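Putative glycosyl hydrolase (Bacteroides thetaiotaomicron VPI-5482, PDB 3K11) is of unknown function but is probably a glycoside hydrolase, as its family 88 membership suggests. Local coordinates at residues K33-D44 / D100-R110. Numbering follows the deposited sequence.
Sequences KKDIDRVFAYID and DKRYTDYVQNR
Phe40 packs its ring against Tyr103 and Tyr106, an aromatic cluster between two helices running the same way, helix 29-45 and helix 101-128; family 88 belongs to the six-hairpin glycosidases, and this chain is consistent with their helical (alpha/alpha) fold. The axes of segments 33-44 and 101-110 come within 11.8 Å and cross at 25°. Tyr103 directs its ring edge at the face of Phe40, with planes at 87° marking a T-shaped pair; Phe40 in turn offers its own edge to the face of Tyr106, offset, with CE1 3.8 Å from Tyr106 CB. With CG anti to the backbone N (chi1 177°), Phe40 reaches across the interface, where the rim of its ring also lies over one face of the Arg102 guanidinium. Tyr103 is a knob in the hole formed by Lys33, Ile36, Asp37 and Phe40, and its OH donates to Asp37 OD1, at a separation so unusually short that its exact length is doubtful. Asp37 OD1 also meets Arg102 NH2 at 2.9 Å in a salt bridge, near the guanidinium plane. Lys33 curls its chain so that NZ reaches Asp100 OD2 (2.8 Å) and Asp37 OD2, linking the acids of both helices. Asp100 is also the N-cap of helix 101-128: OD1 accepts from Arg102 N, while the carboxylate is gripped side-on by Arg102 NE and NH2. An alanine at Asp100 would remove this carboxylate, which would probably leave Lys33 without its partner across the interface and the Arg102 guanidinium freer to swing off Asp37 and Phe40. Farther out, Tyr106 OH bonds to Thr47 and Trp84. Arg110, whose NE bonds to Thr47 O, sends NH2 to Asp44 OD1 at 3.2 Å, and a water bridges Asp44 OD1 to Arg110 NH1.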
ATOM      1  N   LYS A  33      26.244  19.595  12.629  1.00 23.06           N
ATOM      2  CA  LYS A  33      26.352  20.997  13.050  1.00 22.39           C
ATOM      3  C   LYS A  33      26.665  21.928  11.871  1.00 26.18           C
ATOM      4  O   LYS A  33      26.153  23.054  11.796  1.00 25.64           O
ATOM      5  CB  LYS A  33      27.397  21.122  14.164  1.00 24.69           C
ATOM      6  CG  LYS A  33      27.668  22.512  14.701  1.00 29.00           C
ATOM      7  CD  LYS A  33      26.526  23.109  15.449  1.00 27.78           C
ATOM      8  CE  LYS A  33      26.991  24.195  16.416  1.00 33.23           C
ATOM      9  NZ  LYS A  33      27.605  25.328  15.703  1.00 26.24           N
ATOM     10  N   LYS A  34      27.520  21.478  10.956  1.00 27.60           N
ATOM     11  CA  LYS A  34      27.833  22.260   9.765  1.00 29.46           C
ATOM     12  C   LYS A  34      26.567  22.581   8.961  1.00 27.83           C
ATOM     13  O   LYS A  34      26.369  23.705   8.477  1.00 24.78           O
ATOM     14  CB  LYS A  34      28.824  21.478   8.900  1.00 30.96           C
ATOM     15  CG  LYS A  34      29.192  22.150   7.583  1.00 37.35           C
ATOM     16  CD  LYS A  34      30.157  21.271   6.754  1.00 39.48           C
ATOM     17  CE  LYS A  34      30.531  21.949   5.408  1.00 45.99           C
ATOM     18  NZ  LYS A  34      29.321  22.184   4.528  1.00 45.55           N
ATOM     19  N   ASP A  35      25.681  21.598   8.873  1.00 25.05           N
ATOM     20  CA  ASP A  35      24.458  21.761   8.114  1.00 26.58           C
ATOM     21  C   ASP A  35      23.445  22.669   8.795  1.00 25.81           C
ATOM     22  O   ASP A  35      22.896  23.576   8.165  1.00 27.23           O
ATOM     23  CB  ASP A  35      23.895  20.393   7.757  1.00 24.58           C
ATOM     24  CG  ASP A  35      24.713  19.694   6.653  1.00 34.12           C
ATOM     25  OD1 ASP A  35      25.487  20.349   5.920  1.00 30.61           O
ATOM     26  OD2 ASP A  35      24.603  18.470   6.508  1.00 30.20           O
ATOM     27  N   ILE A  36      23.220  22.488  10.089  1.00 25.28           N
ATOM     28  CA  ILE A  36      22.304  23.421  10.781  1.00 25.76           C
ATOM     29  C   ILE A  36      22.900  24.825  10.837  1.00 25.04           C
ATOM     30  O   ILE A  36      22.174  25.787  10.809  1.00 23.63           O
ATOM     31  CB  ILE A  36      21.754  22.903  12.152  1.00 24.38           C
ATOM     32  CG1 ILE A  36      22.868  22.677  13.190  1.00 24.60           C
ATOM     33  CG2 ILE A  36      20.911  21.666  11.932  1.00 23.12           C
ATOM     34  CD1 ILE A  36      22.377  22.480  14.658  1.00 22.93           C
ATOM     35  N   ASP A  37      24.219  24.945  10.902  1.00 24.67           N
ATOM     36  CA  ASP A  37      24.867  26.278  10.866  1.00 23.66           C
ATOM     37  C   ASP A  37      24.606  26.981   9.527  1.00 24.33           C
ATOM     38  O   ASP A  37      24.414  28.190   9.491  1.00 24.31           O
ATOM     39  CB  ASP A  37      26.363  26.144  11.093  1.00 24.45           C
ATOM     40  CG  ASP A  37      26.760  26.052  12.577  1.00 27.81           C
ATOM     41  OD1 ASP A  37      25.953  26.376  13.469  1.00 31.41           O
ATOM     42  OD2 ASP A  37      27.947  25.662  12.803  1.00 31.42           O
ATOM     43  N   ARG A  38      24.546  26.220   8.432  1.00 26.64           N
ATOM     44  CA  ARG A  38      24.233  26.786   7.106  1.00 24.75           C
ATOM     45  C   ARG A  38      22.796  27.304   7.054  1.00 25.91           C
ATOM     46  O   ARG A  38      22.532  28.402   6.543  1.00 24.00           O
ATOM     47  CB  ARG A  38      24.527  25.785   5.991  1.00 25.06           C
ATOM     48  CG  ARG A  38      24.424  26.396   4.610  1.00 31.47           C
ATOM     49  CD  ARG A  38      25.090  25.550   3.529  1.00 29.53           C
ATOM     50  NE  ARG A  38      24.356  24.323   3.228  1.00 26.84           N
ATOM     51  CZ  ARG A  38      24.630  23.127   3.745  1.00 27.81           C
ATOM     52  NH1 ARG A  38      25.612  22.941   4.625  1.00 30.42           N
ATOM     53  NH2 ARG A  38      23.885  22.091   3.396  1.00 29.42           N
ATOM     54  N   VAL A  39      21.869  26.533   7.615  1.00 25.16           N
ATOM     55  CA  VAL A  39      20.477  26.970   7.696  1.00 25.60           C
ATOM     56  C   VAL A  39      20.384  28.198   8.612  1.00 25.70           C
ATOM     57  O   VAL A  39      19.723  29.187   8.283  1.00 24.21           O
ATOM     58  CB  VAL A  39      19.550  25.853   8.234  1.00 26.72           C
ATOM     59  CG1 VAL A  39      18.164  26.414   8.445  1.00 23.20           C
ATOM     60  CG2 VAL A  39      19.544  24.610   7.286  1.00 23.76           C
ATOM     61  N   PHE A  40      21.054  28.141   9.760  1.00 24.99           N
ATOM     62  CA  PHE A  40      21.003  29.236  10.715  1.00 24.79           C
ATOM     63  C   PHE A  40      21.535  30.532  10.098  1.00 24.92           C
ATOM     64  O   PHE A  40      20.937  31.601  10.257  1.00 23.26           O
ATOM     65  CB  PHE A  40      21.816  28.876  11.964  1.00 24.90           C
ATOM     66  CG  PHE A  40      21.868  29.979  12.978  1.00 25.61           C
ATOM     67  CD1 PHE A  40      20.720  30.392  13.605  1.00 23.62           C
ATOM     68  CD2 PHE A  40      23.063  30.638  13.264  1.00 30.28           C
ATOM     69  CE1 PHE A  40      20.728  31.427  14.518  1.00 27.03           C
ATOM     70  CE2 PHE A  40      23.084  31.673  14.170  1.00 34.57           C
ATOM     71  CZ  PHE A  40      21.909  32.057  14.820  1.00 28.55           C
ATOM     72  N   ALA A  41      22.661  30.452   9.409  1.00 26.30           N
ATOM     73  CA  ALA A  41      23.256  31.684   8.828  1.00 28.90           C
ATOM     74  C   ALA A  41      22.278  32.287   7.833  1.00 31.71           C
ATOM     75  O   ALA A  41      22.080  33.492   7.760  1.00 31.56           O
ATOM     76  CB  ALA A  41      24.592  31.379   8.154  1.00 28.97           C
ATOM     77  N   TYR A  42      21.641  31.430   7.057  1.00 27.34           N
ATOM     78  CA  TYR A  42      20.679  31.898   6.088  1.00 26.60           C
ATOM     79  C   TYR A  42      19.479  32.588   6.729  1.00 27.51           C
ATOM     80  O   TYR A  42      19.129  33.685   6.360  1.00 28.58           O
ATOM     81  CB  TYR A  42      20.214  30.719   5.226  1.00 25.58           C
ATOM     82  CG  TYR A  42      19.113  31.103   4.267  1.00 27.65           C
ATOM     83  CD1 TYR A  42      19.337  32.003   3.246  1.00 28.88           C
ATOM     84  CD2 TYR A  42      17.863  30.548   4.371  1.00 24.26           C
ATOM     85  CE1 TYR A  42      18.311  32.361   2.379  1.00 24.84           C
ATOM     86  CE2 TYR A  42      16.846  30.904   3.515  1.00 24.80           C
ATOM     87  CZ  TYR A  42      17.072  31.795   2.520  1.00 27.28           C
ATOM     88  OH  TYR A  42      16.010  32.116   1.683  1.00 28.52           O
ATOM     89  N   ILE A  43      18.856  31.948   7.711  1.00 25.39           N
ATOM     90  CA  ILE A  43      17.633  32.515   8.277  1.00 26.53           C
ATOM     91  C   ILE A  43      17.938  33.781   9.077  1.00 28.64           C
ATOM     92  O   ILE A  43      17.080  34.634   9.204  1.00 29.90           O
ATOM     93  CB  ILE A  43      16.827  31.514   9.122  1.00 27.17           C
ATOM     94  CG1 ILE A  43      17.616  31.040  10.356  1.00 34.17           C
ATOM     95  CG2 ILE A  43      16.365  30.337   8.227  1.00 23.77           C
ATOM     96  CD1 ILE A  43      16.806  31.023  11.605  1.00 37.80           C
ATOM     97  N   ASP A  44      19.144  33.853   9.618  1.00 24.90           N
ATOM     98  CA  ASP A  44      19.553  35.015  10.419  1.00 31.69           C
ATOM     99  C   ASP A  44      19.422  36.300   9.561  1.00 35.02           C
ATOM    100  O   ASP A  44      18.770  37.307   9.992  1.00 36.51           O
ATOM    101  CB  ASP A  44      20.990  34.802  10.884  1.00 29.25           C
ATOM    102  CG  ASP A  44      21.459  35.831  11.901  1.00 36.79           C
ATOM    103  OD1 ASP A  44      20.618  36.468  12.593  1.00 34.79           O
ATOM    104  OD2 ASP A  44      22.685  35.968  12.013  1.00 40.09           O
ATOM    105  N   ASP A 100      26.353  26.176  21.451  1.00 32.30           N
ATOM    106  CA  ASP A 100      26.589  27.344  20.628  1.00 31.42           C
ATOM    107  C   ASP A 100      25.567  28.412  21.063  1.00 31.10           C
ATOM    108  O   ASP A 100      24.391  28.344  20.721  1.00 28.47           O
ATOM    109  CB  ASP A 100      26.419  26.955  19.146  1.00 29.77           C
ATOM    110  CG  ASP A 100      26.827  28.048  18.193  1.00 37.91           C
ATOM    111  OD1 ASP A 100      26.964  29.203  18.637  1.00 32.86           O
ATOM    112  OD2 ASP A 100      27.002  27.741  16.990  1.00 32.66           O
ATOM    113  N   LYS A 101      26.040  29.424  21.783  1.00 30.43           N
ATOM    114  CA  LYS A 101      25.174  30.486  22.300  1.00 30.72           C
ATOM    115  C   LYS A 101      24.632  31.408  21.234  1.00 28.00           C
ATOM    116  O   LYS A 101      23.744  32.223  21.516  1.00 29.28           O
ATOM    117  CB  LYS A 101      25.949  31.326  23.316  1.00 30.32           C
ATOM    118  CG  LYS A 101      26.392  30.520  24.548  1.00 40.00           C
ATOM    119  N   ARG A 102      25.184  31.352  20.030  1.00 26.93           N
ATOM    120  CA  ARG A 102      24.657  32.170  18.929  1.00 29.15           C
ATOM    121  C   ARG A 102      23.180  31.853  18.698  1.00 27.74           C
ATOM    122  O   ARG A 102      22.393  32.731  18.332  1.00 28.30           O
ATOM    123  CB  ARG A 102      25.413  31.929  17.623  1.00 28.83           C
ATOM    124  CG  ARG A 102      26.892  32.374  17.606  1.00 33.13           C
ATOM    125  CD  ARG A 102      27.457  32.148  16.200  1.00 35.40           C
ATOM    126  NE  ARG A 102      27.217  30.758  15.796  1.00 39.61           N
ATOM    127  CZ  ARG A 102      26.884  30.329  14.574  1.00 38.89           C
ATOM    128  NH1 ARG A 102      26.761  31.149  13.539  1.00 36.64           N
ATOM    129  NH2 ARG A 102      26.658  29.047  14.388  1.00 35.28           N
ATOM    130  N   TYR A 103      22.818  30.583  18.883  1.00 28.85           N
ATOM    131  CA  TYR A 103      21.451  30.158  18.653  1.00 26.71           C
ATOM    132  C   TYR A 103      20.482  30.845  19.616  1.00 26.72           C
ATOM    133  O   TYR A 103      19.448  31.366  19.196  1.00 26.58           O
ATOM    134  CB  TYR A 103      21.322  28.642  18.741  1.00 28.77           C
ATOM    135  CG  TYR A 103      22.146  27.841  17.759  1.00 26.02           C
ATOM    136  CD1 TYR A 103      22.335  28.254  16.457  1.00 29.90           C
ATOM    137  CD2 TYR A 103      22.687  26.630  18.124  1.00 32.33           C
ATOM    138  CE1 TYR A 103      23.074  27.498  15.572  1.00 29.47           C
ATOM    139  CE2 TYR A 103      23.397  25.850  17.220  1.00 35.76           C
ATOM    140  CZ  TYR A 103      23.573  26.278  15.952  1.00 29.62           C
ATOM    141  OH  TYR A 103      24.290  25.523  15.053  1.00 33.27           O
ATOM    142  N   THR A 104      20.824  30.881  20.899  1.00 26.55           N
ATOM    143  CA  THR A 104      19.955  31.571  21.849  1.00 26.97           C
ATOM    144  C   THR A 104      20.105  33.094  21.738  1.00 26.92           C
ATOM    145  O   THR A 104      19.130  33.820  21.984  1.00 27.62           O
ATOM    146  CB  THR A 104      20.110  31.092  23.279  1.00 30.00           C
ATOM    147  OG1 THR A 104      21.475  30.799  23.535  1.00 27.85           O
ATOM    148  CG2 THR A 104      19.227  29.843  23.538  1.00 28.44           C
ATOM    149  N   ASP A 105      21.275  33.587  21.334  1.00 27.58           N
ATOM    150  CA  ASP A 105      21.431  35.037  21.101  1.00 27.03           C
ATOM    151  C   ASP A 105      20.417  35.514  20.063  1.00 28.09           C
ATOM    152  O   ASP A 105      19.850  36.610  20.173  1.00 26.58           O
ATOM    153  CB  ASP A 105      22.804  35.380  20.554  1.00 25.06           C
ATOM    154  CG  ASP A 105      23.925  35.264  21.600  1.00 29.16           C
ATOM    155  OD1 ASP A 105      23.629  35.070  22.801  1.00 26.85           O
ATOM    156  OD2 ASP A 105      25.103  35.341  21.173  1.00 31.44           O
ATOM    157  N   TYR A 106      20.208  34.702  19.036  1.00 27.54           N
ATOM    158  CA  TYR A 106      19.223  35.013  18.010  1.00 24.53           C
ATOM    159  C   TYR A 106      17.830  35.156  18.583  1.00 25.78           C
ATOM    160  O   TYR A 106      17.098  36.072  18.243  1.00 27.69           O
ATOM    161  CB  TYR A 106      19.231  33.892  16.950  1.00 26.92           C
ATOM    162  CG  TYR A 106      18.187  34.023  15.880  1.00 25.71           C
ATOM    163  CD1 TYR A 106      16.921  33.456  16.046  1.00 25.66           C
ATOM    164  CD2 TYR A 106      18.457  34.668  14.679  1.00 25.91           C
ATOM    165  CE1 TYR A 106      15.958  33.551  15.066  1.00 27.21           C
ATOM    166  CE2 TYR A 106      17.475  34.768  13.675  1.00 27.06           C
ATOM    167  CZ  TYR A 106      16.226  34.204  13.899  1.00 30.59           C
ATOM    168  OH  TYR A 106      15.237  34.278  12.968  1.00 30.70           O
ATOM    169  N   VAL A 107      17.433  34.202  19.420  1.00 25.71           N
ATOM    170  CA  VAL A 107      16.098  34.194  19.985  1.00 26.11           C
ATOM    171  C   VAL A 107      15.960  35.355  20.948  1.00 24.51           C
ATOM    172  O   VAL A 107      14.962  36.068  20.952  1.00 25.71           O
ATOM    173  CB  VAL A 107      15.774  32.854  20.676  1.00 25.65           C
ATOM    174  CG1 VAL A 107      14.324  32.850  21.130  1.00 25.43           C
ATOM    175  CG2 VAL A 107      16.012  31.639  19.677  1.00 22.46           C
ATOM    176  N   GLN A 108      16.967  35.534  21.797  1.00 25.02           N
ATOM    177  CA  GLN A 108      16.999  36.701  22.688  1.00 23.50           C
ATOM    178  C   GLN A 108      16.769  37.997  21.907  1.00 25.29           C
ATOM    179  O   GLN A 108      15.929  38.822  22.262  1.00 24.54           O
ATOM    180  CB  GLN A 108      18.348  36.763  23.411  1.00 26.10           C
ATOM    181  CG  GLN A 108      18.554  35.718  24.515  1.00 26.22           C
ATOM    182  CD  GLN A 108      17.901  36.106  25.826  1.00 30.17           C
ATOM    183  OE1 GLN A 108      17.396  37.217  25.958  1.00 26.42           O
ATOM    184  NE2 GLN A 108      17.930  35.209  26.805  1.00 25.64           N
ATOM    185  N   ASN A 109      17.524  38.164  20.832  1.00 25.04           N
ATOM    186  CA  ASN A 109      17.469  39.377  20.064  1.00 23.64           C
ATOM    187  C   ASN A 109      16.093  39.620  19.464  1.00 24.78           C
ATOM    188  O   ASN A 109      15.552  40.717  19.586  1.00 25.83           O
ATOM    189  CB  ASN A 109      18.529  39.343  18.987  1.00 25.69           C
ATOM    190  CG  ASN A 109      18.461  40.523  18.077  1.00 34.20           C
ATOM    191  OD1 ASN A 109      17.857  40.456  17.008  1.00 37.50           O
ATOM    192  ND2 ASN A 109      19.069  41.633  18.494  1.00 39.23           N
ATOM    193  N   ARG A 110      15.527  38.595  18.833  1.00 24.66           N
ATOM    194  CA  ARG A 110      14.200  38.746  18.211  1.00 24.35           C
ATOM    195  C   ARG A 110      13.094  38.981  19.233  1.00 25.60           C
ATOM    196  O   ARG A 110      12.224  39.830  19.028  1.00 24.19           O
ATOM    197  CB  ARG A 110      13.865  37.552  17.311  1.00 26.91           C
ATOM    198  CG  ARG A 110      14.850  37.311  16.152  1.00 27.59           C
ATOM    199  CD  ARG A 110      15.187  38.557  15.419  1.00 30.09           C
ATOM    200  NE  ARG A 110      15.924  38.293  14.168  1.00 33.48           N
ATOM    201  CZ  ARG A 110      17.232  38.078  14.080  1.00 34.12           C
ATOM    202  NH1 ARG A 110      17.994  37.973  15.167  1.00 31.52           N
ATOM    203  NH2 ARG A 110      17.789  37.939  12.892  1.00 28.51           N
TER
HETATM  204  O   HOH W   1      25.957  29.591  11.244  1.00 32.08           O
HETATM  205  O   HOH W   2      20.788  38.104  14.917  1.00 37.97           O